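Local atomic coordinates of FAD-binding oxidoreductase (Gulosibacter chungangensis, PDB entry 7PBG), a protein that oxidises 4-ethylphenol and related 4-alkylphenols with a covalently attached FAD, a dehydrogenation that yields products such as 4-vinylphenol. Residues Ile19-Glu24 / Asn75-Pro80; Val167-Tyr172 / Asn369-Leu374; Phe396-Val401 / Glu463-Gly468; Arg499-Ile504 / Ser519-Glu524. All blocks are in the same frame, centred on the assembly; numbering follows the deposited sequence.

The four contacts follow one another along the chain, each closing before the next opens. Interaction 1 joins helices 12-26 and 64-77, its centre about 31 Å from that of the chain. Interactions 2 and 3 are buried and both touch FAD; their centres lie about 25 Å apart, and helix 363-375 and strand 393-402 are consecutive. Interaction 4, where the tail folds back on helix 492-508, lies about 22 Å from interaction 3 and 24 Å from interaction 1, centre to centre. Interactions 1 and 2, on opposite sides of the chain's centre, have centres about 42 Å apart. The flavin is thus held from several parts of the sequence; interaction 1 is a polar surface contact away from it.

Interaction 1 (Ile19-Glu24 / Asn75-Pro80); sequences ISEFSE and NKYGIP
Glu21 reaches across from helix 12-26 to Lys76 and Tyr77 in a surface salt bridge, set beside the Schellman motif that closes helix 64-77. One carboxylate oxygen does all the polar work: Glu21 OE2 takes Lys76 NZ at 2.6 Å on its syn lone pair. The Tyr77 hydroxyl donates to the same oxygen, although OH to Glu21 OE2 measures only 2.4 Å, too short to be taken at face value. The carboxylate stands almost upright to the ring, with planes 79° apart, and meets it at the edge. Lys76 runs out fully extended from a chi1 of 176°, which carries the ammonium out to Glu21, the two side chains crossing at about a right angle; Lys76 CG rides over the rim of one Tyr77 face. Behind this shell, Tyr77 packs on Asn17 and Ala18, while Phe22 goes inward onto Ile70 and Ile73. Gly78, with positive phi, is the C-prime residue: Ile79 N reaches back to Ala74 O, and Gly78 N makes a weak bond to Asn75 O. On the partner helix, Ile19 O accepts twice, from Ser23 N and Ser23 OG, each at 2.8 Å and from opposite faces of the carbonyl plane.

Interaction 2 (Val167-Tyr172 / Asn369-Leu374); sequences VGYTPY and NARHEL. With FAD (flavin-adenine dinucleotide), chain C.
Tyr169 and Leu374 bring the FAD-binding loop and helix 363-375 together, their CA atoms 6.6 Å apart, and a water links the two backbones, accepting from Tyr169 N at 2.9 Å and donating to Leu374 O at 3.0 Å. Thr170 CG2 rests against the same Leu374 carbonyl. The central side-chain contact is a cation-pi pair: Arg371 CZ stands 4.5 Å from the centroid of the Tyr169 ring, almost exactly on its normal. The guanidinium is turned 79° from the ring, so it does not lie flat on it; NH1 alone points at the middle of the face. Bends at chi2 (-46°) and chi3 (-57°) fold the arginine back, and Leu374 CD1, on the same helix, lies over one face of its guanidinium. Arg371 NH2 is salt-bridged to Glu152, itself an FAD-binding residue. FAD O4 lies at the edge of the Tyr169 ring, in its plane, and takes the hydrogen bond of Tyr169 OH at 2.6 Å. Two backbone bonds from Val167 hold the pyrimidine end: its N gives to FAD O2 at 3.0 Å, and its O accepts from FAD N3 at 2.8 Å. Beyond Tyr169 the loop turns through an ST turn, Thr170 OG1 accepting from Tyr172 N and also pairing with Asp149. The cation over the ring face would probably polarise the phenol and strengthen its donation to FAD O4.

Interaction 3 (Phe396-Val401 / Glu463-Gly468); sequences FFYAPV and ELIRAG. With FAD (flavin-adenine dinucleotide), chain C.
Tyr398 and Leu464 make the main apolar contact, a CH-pi interaction with Leu464 CB 3.6 Å from the ring centroid and practically on its normal. Pro400 CD sits over the centre of the opposite face, so the phenol is sandwiched. Leu464 CD1 touches the ring at CD2, and Ile465 CG1 slides past Tyr398 CD1 at 4.1 Å. With CG anti to the backbone N (chi1 171°), the tyrosine stretches from the strand onto the helix. The fit is close at its far end: Tyr398 OH comes 3.4 Å from Gly468 CA, where any side-chain carbon would collide with the hydroxyl. Replacing Tyr398 by an alanine would probably open a gap between Pro400 and Leu464 and leave the Gly468 backbone without the packing of the hydroxyl.

Ionic bonding stays within the helix, where Arg466 grips one oxygen side-on: NE and NH2 lie 3.1 Å and 3.2 Å from Glu463 OE1.

Aromatic contact with the cofactor comes from the preceding residue, Phe397, whose ring meets the flavin with its edge, CZ lying 3.5 Å from FAD C9, while Tyr92 stacks on that ring. Strand 393-402, which pairs through Tyr398 with Cys442, also carries His395, the residue covalently bonded to FAD; the whole is helix 451-470 packed on the large antiparallel sheet, in the part of the chain that matches the C-terminal domain family of FAD-linked oxidases.

Interaction 4 (Arg499-Ile504 / Ser519-Glu524); sequences RSHERI and SGIWPE
A water bridging Glu502 and Trp522 is gripped by three groups: it donates to Glu502 OE2 over a short 2.5 Å and to Gly520 O at 3.0 Å, and accepts from Trp522 N at 2.8 Å. Glu502 OE2 is also salt-bridged to Arg498 on the preceding turn, so charge and solvent share this oxygen. A second water joins His501 ND1, 3.0 Å away and in the plane of the imidazole, to Ser519 O at 2.9 Å. Between the two waters the contact is apolar. Ile521 CG1 lies 3.7 Å from His501 CB, its CD1 continues obliquely onto the ring, and its CG2 rests near His501 O; the two side chains cross at about a right angle. The isoleucine CG1 stands beside its own backbone N (chi1 -52°), which turns this branch onto the helix. This is the C-terminal tail folding back along helix 492-508, led there by Ser519 and Gly520, both with positive phi. An alanine in place of Ile521 would probably leave a gap beside His501 and allow its ring to shift from the water it now meets. Trp522 turns its indole away, giving NE1 to Asp484, while Trp522 O accepts from Arg527. The helix also faces the second subunit, where Arg499 and Arg503 form salt bridges with Glu190 and Asp188 of that chain.

Interaction 1 (Ile19-Glu24 / Asn75-Pro80)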
# COMPACT_ATOMS: atom_id res chain seq x y z
N ILE A 19 -14.38 35.94 6.06
CA ILE A 19 -13.55 36.13 7.29
C ILE A 19 -14.48 36.35 8.50
O ILE A 19 -14.24 35.74 9.57
CB ILE A 19 -12.52 37.27 7.14
CG1 ILE A 19 -11.44 36.95 6.10
CG2 ILE A 19 -11.90 37.65 8.48
CD1 ILE A 19 -10.47 35.81 6.49
N SER A 20 -15.52 37.16 8.34
CA SER A 20 -16.51 37.40 9.42
C SER A 20 -17.22 36.08 9.80
O SER A 20 -17.40 35.82 11.03
CB SER A 20 -17.46 38.50 9.00
OG SER A 20 -18.56 38.52 9.89
N GLU A 21 -17.52 35.20 8.83
CA GLU A 21 -18.18 33.88 9.10
C GLU A 21 -17.18 32.92 9.78
O GLU A 21 -17.55 32.29 10.78
CB GLU A 21 -18.75 33.29 7.81
CG GLU A 21 -19.96 34.06 7.28
CD GLU A 21 -20.89 33.26 6.38
OE1 GLU A 21 -21.14 32.07 6.67
OE2 GLU A 21 -21.41 33.86 5.42
N PHE A 22 -15.94 32.83 9.29
CA PHE A 22 -14.88 32.03 9.97
C PHE A 22 -14.74 32.52 11.41
O PHE A 22 -14.74 31.70 12.36
CB PHE A 22 -13.55 32.18 9.24
CG PHE A 22 -13.50 31.65 7.83
CD1 PHE A 22 -14.07 30.44 7.50
CD2 PHE A 22 -12.78 32.31 6.86
CE1 PHE A 22 -13.94 29.94 6.21
CE2 PHE A 22 -12.65 31.81 5.58
CZ PHE A 22 -13.25 30.62 5.26
N SER A 23 -14.61 33.83 11.61
CA SER A 23 -14.44 34.41 12.97
C SER A 23 -15.64 34.02 13.86
O SER A 23 -15.41 33.58 15.01
CB SER A 23 -14.27 35.91 12.91
OG SER A 23 -13.19 36.23 12.07
N GLU A 24 -16.87 34.21 13.37
CA GLU A 24 -18.10 33.97 14.18
C GLU A 24 -18.13 32.50 14.60
O GLU A 24 -18.45 32.24 15.78
CB GLU A 24 -19.39 34.38 13.44
N ASN A 75 -16.75 26.85 0.54
CA ASN A 75 -17.59 26.47 -0.62
C ASN A 75 -18.59 27.60 -0.92
O ASN A 75 -18.75 27.93 -2.08
CB ASN A 75 -18.35 25.16 -0.36
CG ASN A 75 -17.52 23.94 -0.72
OD1 ASN A 75 -17.45 23.53 -1.89
ND2 ASN A 75 -16.90 23.34 0.29
N LYS A 76 -19.21 28.18 0.10
CA LYS A 76 -20.26 29.21 -0.11
C LYS A 76 -19.61 30.41 -0.83
O LYS A 76 -20.20 30.94 -1.77
CB LYS A 76 -20.91 29.60 1.21
CG LYS A 76 -21.94 30.72 1.13
CD LYS A 76 -22.53 31.04 2.48
CE LYS A 76 -23.05 32.46 2.57
NZ LYS A 76 -23.34 32.82 3.98
N TYR A 77 -18.38 30.77 -0.46
CA TYR A 77 -17.72 31.99 -1.00
C TYR A 77 -16.80 31.69 -2.18
O TYR A 77 -16.29 32.64 -2.72
CB TYR A 77 -16.95 32.71 0.10
CG TYR A 77 -17.87 33.39 1.06
CD1 TYR A 77 -18.42 34.62 0.73
CD2 TYR A 77 -18.23 32.82 2.26
CE1 TYR A 77 -19.33 35.25 1.57
CE2 TYR A 77 -19.15 33.43 3.10
CZ TYR A 77 -19.68 34.67 2.77
OH TYR A 77 -20.55 35.28 3.63
N GLY A 78 -16.50 30.42 -2.47
CA GLY A 78 -15.55 30.07 -3.55
C GLY A 78 -14.12 30.46 -3.21
O GLY A 78 -13.38 30.86 -4.11
N ILE A 79 -13.75 30.34 -1.94
CA ILE A 79 -12.40 30.70 -1.43
C ILE A 79 -11.56 29.45 -1.33
O ILE A 79 -11.98 28.52 -0.64
CB ILE A 79 -12.52 31.47 -0.11
CG1 ILE A 79 -13.12 32.86 -0.36
CG2 ILE A 79 -11.17 31.50 0.58
CD1 ILE A 79 -13.42 33.63 0.90
N PRO A 80 -10.42 29.38 -2.06
CA PRO A 80 -9.50 28.25 -1.96
C PRO A 80 -8.83 28.14 -0.59
O PRO A 80 -8.57 29.16 0.09
CB PRO A 80 -8.51 28.47 -3.10
CG PRO A 80 -8.51 29.96 -3.30
CD PRO A 80 -9.92 30.41 -3.00

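Interaction 2 (Val167-Tyr172 / Asn369-Leu374)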
# COMPACT_ATOMS: atom_id res chain seq x y z
N VAL A 167 9.43 9.81 3.90
CA VAL A 167 10.20 8.60 4.28
C VAL A 167 11.12 8.90 5.43
O VAL A 167 11.57 10.05 5.62
CB VAL A 167 11.02 8.02 3.11
CG1 VAL A 167 10.11 7.61 1.97
CG2 VAL A 167 12.09 8.99 2.64
N GLY A 168 11.45 7.82 6.12
CA GLY A 168 12.51 7.80 7.12
C GLY A 168 13.53 6.76 6.77
O GLY A 168 13.75 6.52 5.59
N TYR A 169 14.09 6.09 7.77
CA TYR A 169 15.35 5.34 7.57
C TYR A 169 15.33 4.02 8.31
O TYR A 169 16.40 3.36 8.28
CB TYR A 169 16.54 6.21 7.99
CG TYR A 169 16.56 7.46 7.16
CD1 TYR A 169 17.01 7.39 5.86
CD2 TYR A 169 15.90 8.59 7.57
CE1 TYR A 169 16.90 8.48 5.01
CE2 TYR A 169 15.75 9.66 6.73
CZ TYR A 169 16.28 9.62 5.45
OH TYR A 169 16.15 10.68 4.58
N THR A 170 14.24 3.69 9.03
CA THR A 170 14.20 2.36 9.71
C THR A 170 13.63 1.33 8.74
O THR A 170 13.29 1.64 7.60
CB THR A 170 13.50 2.40 11.05
OG1 THR A 170 12.09 2.25 10.87
CG2 THR A 170 13.81 3.63 11.87
N PRO A 171 13.43 0.06 9.14
CA PRO A 171 12.70 -0.86 8.25
C PRO A 171 11.28 -0.33 7.95
O PRO A 171 10.74 -0.69 6.93
CB PRO A 171 12.63 -2.15 9.06
CG PRO A 171 13.86 -2.08 9.91
CD PRO A 171 13.94 -0.62 10.34
N TYR A 172 10.72 0.50 8.84
CA TYR A 172 9.40 1.18 8.63
C TYR A 172 9.57 2.51 7.89
O TYR A 172 8.69 3.38 8.05
CB TYR A 172 8.65 1.35 9.96
CG TYR A 172 7.88 0.14 10.42
CD1 TYR A 172 8.42 -1.15 10.37
CD2 TYR A 172 6.59 0.25 10.88
CE1 TYR A 172 7.70 -2.25 10.79
CE2 TYR A 172 5.85 -0.84 11.29
CZ TYR A 172 6.42 -2.10 11.28
OH TYR A 172 5.66 -3.14 11.71
N ASN A 369 26.55 9.02 14.66
CA ASN A 369 25.61 9.04 15.78
C ASN A 369 24.25 9.62 15.34
O ASN A 369 23.25 9.07 15.75
CB ASN A 369 26.18 9.81 16.97
CG ASN A 369 25.23 9.77 18.16
OD1 ASN A 369 25.01 8.71 18.74
ND2 ASN A 369 24.57 10.88 18.42
N ALA A 370 24.24 10.66 14.52
CA ALA A 370 23.01 11.29 14.03
C ALA A 370 22.20 10.26 13.23
O ALA A 370 20.94 10.17 13.40
CB ALA A 370 23.37 12.50 13.22
N ARG A 371 22.86 9.46 12.40
CA ARG A 371 22.14 8.45 11.60
C ARG A 371 21.69 7.30 12.48
O ARG A 371 20.58 6.76 12.26
CB ARG A 371 23.00 7.95 10.44
CG ARG A 371 23.48 9.05 9.51
CD ARG A 371 22.44 10.04 9.09
NE ARG A 371 21.25 9.49 8.45
CZ ARG A 371 20.32 10.22 7.84
NH1 ARG A 371 19.32 9.64 7.20
NH2 ARG A 371 20.45 11.54 7.82
N HIS A 372 22.56 6.86 13.40
CA HIS A 372 22.21 5.80 14.34
C HIS A 372 20.92 6.20 15.07
O HIS A 372 20.06 5.34 15.28
CB HIS A 372 23.37 5.57 15.28
CG HIS A 372 23.06 4.56 16.33
ND1 HIS A 372 22.83 3.26 16.02
CD2 HIS A 372 22.96 4.68 17.68
CE1 HIS A 372 22.63 2.59 17.14
NE2 HIS A 372 22.70 3.44 18.18
N GLU A 373 20.81 7.45 15.48
CA GLU A 373 19.60 7.95 16.15
C GLU A 373 18.39 7.77 15.22
O GLU A 373 17.39 7.09 15.63
CB GLU A 373 19.81 9.38 16.61
CG GLU A 373 20.53 9.47 17.93
CD GLU A 373 20.73 10.88 18.42
OE1 GLU A 373 20.44 11.84 17.64
OE2 GLU A 373 21.26 11.04 19.55
N LEU A 374 18.48 8.32 14.01
CA LEU A 374 17.29 8.25 13.11
C LEU A 374 16.93 6.79 12.88
O LEU A 374 15.73 6.47 12.83
CB LEU A 374 17.57 8.94 11.77
CG LEU A 374 17.83 10.44 11.87
CD1 LEU A 374 18.07 11.01 10.51
CD2 LEU A 374 16.71 11.20 12.56
PA FAD C . 3.13 19.44 6.19
O1A FAD C . 3.81 20.65 5.64
O2A FAD C . 2.18 19.61 7.36
O5B FAD C . 2.34 18.76 5.02
C5B FAD C . 2.90 18.58 3.74
C4B FAD C . 1.77 18.57 2.73
O4B FAD C . 0.90 17.43 2.96
C3B FAD C . 0.83 19.78 2.78
O3B FAD C . 1.36 20.89 2.06
C2B FAD C . -0.48 19.19 2.23
O2B FAD C . -0.42 19.16 0.81
C1B FAD C . -0.47 17.79 2.84
N9A FAD C . -1.08 17.70 4.14
C8A FAD C . -0.43 17.69 5.33
N7A FAD C . -1.24 17.57 6.33
C5A FAD C . -2.50 17.56 5.78
C6A FAD C . -3.77 17.40 6.34
N6A FAD C . -3.99 17.32 7.66
N1A FAD C . -4.82 17.41 5.49
C2A FAD C . -4.59 17.50 4.16
N3A FAD C . -3.43 17.62 3.52
C4A FAD C . -2.41 17.64 4.40
N1 FAD C . 11.31 14.59 3.89
C2 FAD C . 11.22 13.28 4.06
O2 FAD C . 10.14 12.68 3.82
N3 FAD C . 12.24 12.57 4.56
C4 FAD C . 13.46 13.11 4.85
O4 FAD C . 14.34 12.42 5.39
C4X FAD C . 13.62 14.47 4.65
N5 FAD C . 14.79 14.99 4.91
C5X FAD C . 14.91 16.35 4.71
C6 FAD C . 16.15 16.94 5.01
C7 FAD C . 16.35 18.30 4.90
C7M FAD C . 17.70 18.89 5.25
C8 FAD C . 15.27 19.11 4.48
C8M FAD C . 15.44 20.59 4.34
C9 FAD C . 14.06 18.53 4.15
C9A FAD C . 13.83 17.15 4.27
N10 FAD C . 12.61 16.55 4.01
C10 FAD C . 12.46 15.18 4.20
C1' FAD C . 11.41 17.34 3.62
C2' FAD C . 10.58 17.81 4.82
O2' FAD C . 11.44 18.31 5.90
C3' FAD C . 9.69 16.72 5.48
O3' FAD C . 9.06 15.95 4.49
C4' FAD C . 8.62 17.24 6.45
O4' FAD C . 8.27 16.20 7.38
C5' FAD C . 7.40 17.72 5.71
O5' FAD C . 6.74 18.78 6.41
P FAD C . 5.56 18.49 7.45
O1P FAD C . 5.43 19.68 8.35
O2P FAD C . 5.86 17.17 8.07
O3P FAD C . 4.26 18.35 6.53
O HOH W 1 13.98 6.95 10.49

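Interaction 3 (Phe396-Val401 / Glu463-Gly468)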
# COMPACT_ATOMS: atom_id res chain seq x y z
N PHE A 396 15.73 22.95 -2.29
CA PHE A 396 14.72 22.90 -3.36
C PHE A 396 14.94 21.59 -4.09
O PHE A 396 15.81 21.53 -4.93
CB PHE A 396 14.89 24.15 -4.20
CG PHE A 396 13.89 24.40 -5.30
CD1 PHE A 396 12.63 24.88 -5.01
CD2 PHE A 396 14.20 24.13 -6.63
CE1 PHE A 396 11.71 25.12 -6.01
CE2 PHE A 396 13.29 24.38 -7.63
CZ PHE A 396 12.04 24.88 -7.33
N PHE A 397 14.18 20.55 -3.73
CA PHE A 397 14.57 19.16 -4.03
C PHE A 397 14.33 18.83 -5.50
O PHE A 397 13.28 19.15 -6.04
CB PHE A 397 13.81 18.16 -3.15
CG PHE A 397 14.30 18.14 -1.74
CD1 PHE A 397 15.52 17.54 -1.42
CD2 PHE A 397 13.54 18.68 -0.72
CE1 PHE A 397 15.99 17.57 -0.12
CE2 PHE A 397 13.99 18.68 0.59
CZ PHE A 397 15.22 18.09 0.89
N TYR A 398 15.30 18.17 -6.09
CA TYR A 398 15.15 17.36 -7.33
C TYR A 398 15.40 15.91 -6.93
O TYR A 398 16.56 15.55 -6.68
CB TYR A 398 16.15 17.82 -8.37
CG TYR A 398 16.25 16.92 -9.59
CD1 TYR A 398 15.20 16.83 -10.47
CD2 TYR A 398 17.39 16.18 -9.84
CE1 TYR A 398 15.25 15.97 -11.55
CE2 TYR A 398 17.47 15.36 -10.96
CZ TYR A 398 16.39 15.24 -11.80
OH TYR A 398 16.42 14.43 -12.90
N ALA A 399 14.35 15.09 -6.90
CA ALA A 399 14.50 13.71 -6.37
C ALA A 399 13.87 12.68 -7.30
O ALA A 399 12.80 12.17 -7.01
CB ALA A 399 13.92 13.66 -5.00
N PRO A 400 14.51 12.37 -8.43
CA PRO A 400 13.94 11.38 -9.32
C PRO A 400 14.14 9.93 -8.86
O PRO A 400 15.13 9.59 -8.24
CB PRO A 400 14.68 11.58 -10.63
CG PRO A 400 16.03 12.12 -10.21
CD PRO A 400 15.72 13.00 -8.99
N VAL A 401 13.26 9.09 -9.39
CA VAL A 401 13.28 7.65 -9.10
C VAL A 401 13.60 6.94 -10.42
O VAL A 401 13.17 7.39 -11.48
CB VAL A 401 11.95 7.18 -8.48
CG1 VAL A 401 10.73 7.45 -9.33
CG2 VAL A 401 12.03 5.72 -8.04
N GLU A 463 15.86 22.49 -15.65
CA GLU A 463 16.73 21.75 -16.60
C GLU A 463 16.98 20.33 -16.07
O GLU A 463 16.95 19.37 -16.86
CB GLU A 463 18.07 22.45 -16.81
CG GLU A 463 18.95 21.73 -17.80
CD GLU A 463 18.36 21.37 -19.17
OE1 GLU A 463 17.45 22.07 -19.68
OE2 GLU A 463 18.82 20.37 -19.74
N LEU A 464 17.17 20.15 -14.77
CA LEU A 464 17.31 18.79 -14.20
C LEU A 464 16.06 17.95 -14.50
O LEU A 464 16.23 16.76 -14.93
CB LEU A 464 17.59 18.86 -12.69
CG LEU A 464 18.98 19.36 -12.30
CD1 LEU A 464 19.03 19.62 -10.81
CD2 LEU A 464 20.06 18.41 -12.76
N ILE A 465 14.86 18.51 -14.30
CA ILE A 465 13.59 17.79 -14.55
C ILE A 465 13.55 17.44 -16.05
O ILE A 465 13.29 16.29 -16.40
CB ILE A 465 12.40 18.64 -14.12
CG1 ILE A 465 12.40 18.85 -12.59
CG2 ILE A 465 11.10 18.07 -14.68
CD1 ILE A 465 11.43 19.86 -12.11
N ARG A 466 13.88 18.40 -16.91
CA ARG A 466 13.86 18.16 -18.39
C ARG A 466 14.83 17.04 -18.74
O ARG A 466 14.42 16.11 -19.46
CB ARG A 466 14.23 19.42 -19.17
CG ARG A 466 13.03 20.18 -19.70
CD ARG A 466 13.47 21.26 -20.69
NE ARG A 466 14.40 22.22 -20.10
CZ ARG A 466 14.07 23.23 -19.29
NH1 ARG A 466 12.80 23.43 -18.95
NH2 ARG A 466 15.02 24.02 -18.81
N ALA A 467 16.05 17.09 -18.24
CA ALA A 467 17.09 16.10 -18.59
C ALA A 467 16.72 14.73 -18.00
O ALA A 467 16.84 13.72 -18.70
CB ALA A 467 18.46 16.55 -18.17
N GLY A 468 16.27 14.70 -16.75
CA GLY A 468 15.77 13.48 -16.10
C GLY A 468 14.68 12.84 -16.96
O GLY A 468 14.81 11.65 -17.28
PA FAD C . 3.13 19.44 6.19
O1A FAD C . 3.81 20.65 5.64
O2A FAD C . 2.18 19.61 7.36
O5B FAD C . 2.34 18.76 5.02
C5B FAD C . 2.90 18.58 3.74
C4B FAD C . 1.77 18.57 2.73
O4B FAD C . 0.90 17.43 2.96
C3B FAD C . 0.83 19.78 2.78
O3B FAD C . 1.36 20.89 2.06
C2B FAD C . -0.48 19.19 2.23
O2B FAD C . -0.42 19.16 0.81
C1B FAD C . -0.47 17.79 2.84
N9A FAD C . -1.08 17.70 4.14
C8A FAD C . -0.43 17.69 5.33
N7A FAD C . -1.24 17.57 6.33
C5A FAD C . -2.50 17.56 5.78
C6A FAD C . -3.77 17.40 6.34
N6A FAD C . -3.99 17.32 7.66
N1A FAD C . -4.82 17.41 5.49
C2A FAD C . -4.59 17.50 4.16
N3A FAD C . -3.43 17.62 3.52
C4A FAD C . -2.41 17.64 4.40
N1 FAD C . 11.31 14.59 3.89
C2 FAD C . 11.22 13.28 4.06
O2 FAD C . 10.14 12.68 3.82
N3 FAD C . 12.24 12.57 4.56
C4 FAD C . 13.46 13.11 4.85
O4 FAD C . 14.34 12.42 5.39
C4X FAD C . 13.62 14.47 4.65
N5 FAD C . 14.79 14.99 4.91
C5X FAD C . 14.91 16.35 4.71
C6 FAD C . 16.15 16.94 5.01
C7 FAD C . 16.35 18.30 4.90
C7M FAD C . 17.70 18.89 5.25
C8 FAD C . 15.27 19.11 4.48
C8M FAD C . 15.44 20.59 4.34
C9 FAD C . 14.06 18.53 4.15
C9A FAD C . 13.83 17.15 4.27
N10 FAD C . 12.61 16.55 4.01
C10 FAD C . 12.46 15.18 4.20
C1' FAD C . 11.41 17.34 3.62
C2' FAD C . 10.58 17.81 4.82
O2' FAD C . 11.44 18.31 5.90
C3' FAD C . 9.69 16.72 5.48
O3' FAD C . 9.06 15.95 4.49
C4' FAD C . 8.62 17.24 6.45
O4' FAD C . 8.27 16.20 7.38
C5' FAD C . 7.40 17.72 5.71
O5' FAD C . 6.74 18.78 6.41
P FAD C . 5.56 18.49 7.45
O1P FAD C . 5.43 19.68 8.35
O2P FAD C . 5.86 17.17 8.07
O3P FAD C . 4.26 18.35 6.53

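Interaction 4 (Arg499-Ile504 / Ser519-Glu524)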
# COMPACT_ATOMS: atom_id res chain seq x y z
N ARG A 499 -5.42 13.67 -16.30
CA ARG A 499 -6.86 13.75 -16.63
C ARG A 499 -7.69 12.88 -15.65
O ARG A 499 -8.79 13.26 -15.34
CB ARG A 499 -7.07 13.40 -18.11
CG ARG A 499 -6.44 14.43 -19.04
CD ARG A 499 -6.80 14.29 -20.50
NE ARG A 499 -6.16 13.16 -21.13
CZ ARG A 499 -6.77 12.13 -21.71
NH1 ARG A 499 -8.08 12.00 -21.70
NH2 ARG A 499 -6.04 11.20 -22.29
N SER A 500 -7.17 11.76 -15.18
CA SER A 500 -7.87 10.88 -14.23
C SER A 500 -7.84 11.54 -12.86
O SER A 500 -8.87 11.59 -12.21
CB SER A 500 -7.24 9.51 -14.22
OG SER A 500 -7.34 8.91 -15.50
N HIS A 501 -6.74 12.17 -12.50
CA HIS A 501 -6.66 12.94 -11.23
C HIS A 501 -7.73 14.01 -11.27
O HIS A 501 -8.42 14.17 -10.24
CB HIS A 501 -5.29 13.58 -11.05
CG HIS A 501 -4.22 12.58 -10.85
ND1 HIS A 501 -2.91 12.90 -11.05
CD2 HIS A 501 -4.27 11.27 -10.54
CE1 HIS A 501 -2.18 11.83 -10.82
NE2 HIS A 501 -2.97 10.83 -10.51
N GLU A 502 -7.83 14.72 -12.39
CA GLU A 502 -8.81 15.82 -12.57
C GLU A 502 -10.25 15.31 -12.43
O GLU A 502 -11.11 16.01 -11.89
CB GLU A 502 -8.67 16.44 -13.95
CG GLU A 502 -7.47 17.34 -14.13
CD GLU A 502 -7.19 17.71 -15.59
OE1 GLU A 502 -8.06 17.41 -16.56
OE2 GLU A 502 -6.13 18.28 -15.79
N ARG A 503 -10.57 14.16 -13.02
CA ARG A 503 -11.93 13.58 -12.89
C ARG A 503 -12.26 13.28 -11.43
O ARG A 503 -13.37 13.58 -10.99
CB ARG A 503 -12.05 12.30 -13.71
CG ARG A 503 -12.01 12.57 -15.20
CD ARG A 503 -12.89 11.62 -15.97
NE ARG A 503 -12.57 11.76 -17.38
CZ ARG A 503 -12.26 10.76 -18.20
NH1 ARG A 503 -11.98 11.03 -19.46
NH2 ARG A 503 -12.22 9.51 -17.77
N ILE A 504 -11.31 12.73 -10.70
CA ILE A 504 -11.49 12.45 -9.25
C ILE A 504 -11.66 13.79 -8.50
O ILE A 504 -12.55 13.89 -7.62
CB ILE A 504 -10.36 11.59 -8.67
CG1 ILE A 504 -10.34 10.21 -9.34
CG2 ILE A 504 -10.45 11.50 -7.15
CD1 ILE A 504 -9.01 9.50 -9.18
N SER A 519 0.09 19.06 -7.21
CA SER A 519 0.51 17.92 -8.08
C SER A 519 -0.03 18.12 -9.49
O SER A 519 -0.03 17.15 -10.26
CB SER A 519 0.14 16.57 -7.58
OG SER A 519 0.71 16.40 -6.30
N GLY A 520 -0.24 19.37 -9.87
CA GLY A 520 -0.73 19.72 -11.21
C GLY A 520 -2.20 19.37 -11.41
O GLY A 520 -2.61 19.17 -12.59
N ILE A 521 -2.93 19.17 -10.32
CA ILE A 521 -4.38 18.79 -10.35
C ILE A 521 -5.22 20.05 -10.20
O ILE A 521 -5.39 20.58 -9.07
CB ILE A 521 -4.73 17.72 -9.30
CG1 ILE A 521 -3.79 16.53 -9.40
CG2 ILE A 521 -6.18 17.31 -9.39
CD1 ILE A 521 -3.84 15.62 -8.20
N TRP A 522 -5.79 20.49 -11.32
CA TRP A 522 -6.55 21.76 -11.36
C TRP A 522 -8.03 21.43 -11.46
O TRP A 522 -8.43 20.58 -12.23
CB TRP A 522 -6.10 22.67 -12.49
CG TRP A 522 -4.69 23.15 -12.38
CD1 TRP A 522 -3.56 22.58 -12.92
CD2 TRP A 522 -4.23 24.26 -11.59
NE1 TRP A 522 -2.46 23.31 -12.57
CE2 TRP A 522 -2.82 24.33 -11.74
CE3 TRP A 522 -4.88 25.24 -10.83
CZ2 TRP A 522 -2.05 25.32 -11.13
CZ3 TRP A 522 -4.11 26.20 -10.21
CH2 TRP A 522 -2.72 26.24 -10.36
N PRO A 523 -8.87 22.08 -10.64
CA PRO A 523 -10.31 21.90 -10.72
C PRO A 523 -10.86 22.54 -11.99
O PRO A 523 -10.23 23.45 -12.55
CB PRO A 523 -10.85 22.63 -9.48
CG PRO A 523 -9.83 23.73 -9.30
CD PRO A 523 -8.49 23.11 -9.66
N GLU A 524 -11.98 21.99 -12.44
CA GLU A 524 -12.63 22.36 -13.71
C GLU A 524 -12.77 23.88 -13.84
O GLU A 524 -12.50 24.37 -14.96
CB GLU A 524 -14.02 21.72 -13.83
CG GLU A 524 -14.60 21.90 -15.23
CD GLU A 524 -15.74 20.98 -15.61
OE1 GLU A 524 -16.67 20.84 -14.81
OE2 GLU A 524 -15.69 20.41 -16.73
O HOH W 2 -1.37 15.30 -12.02
O HOH W 3 -5.23 19.57 -13.89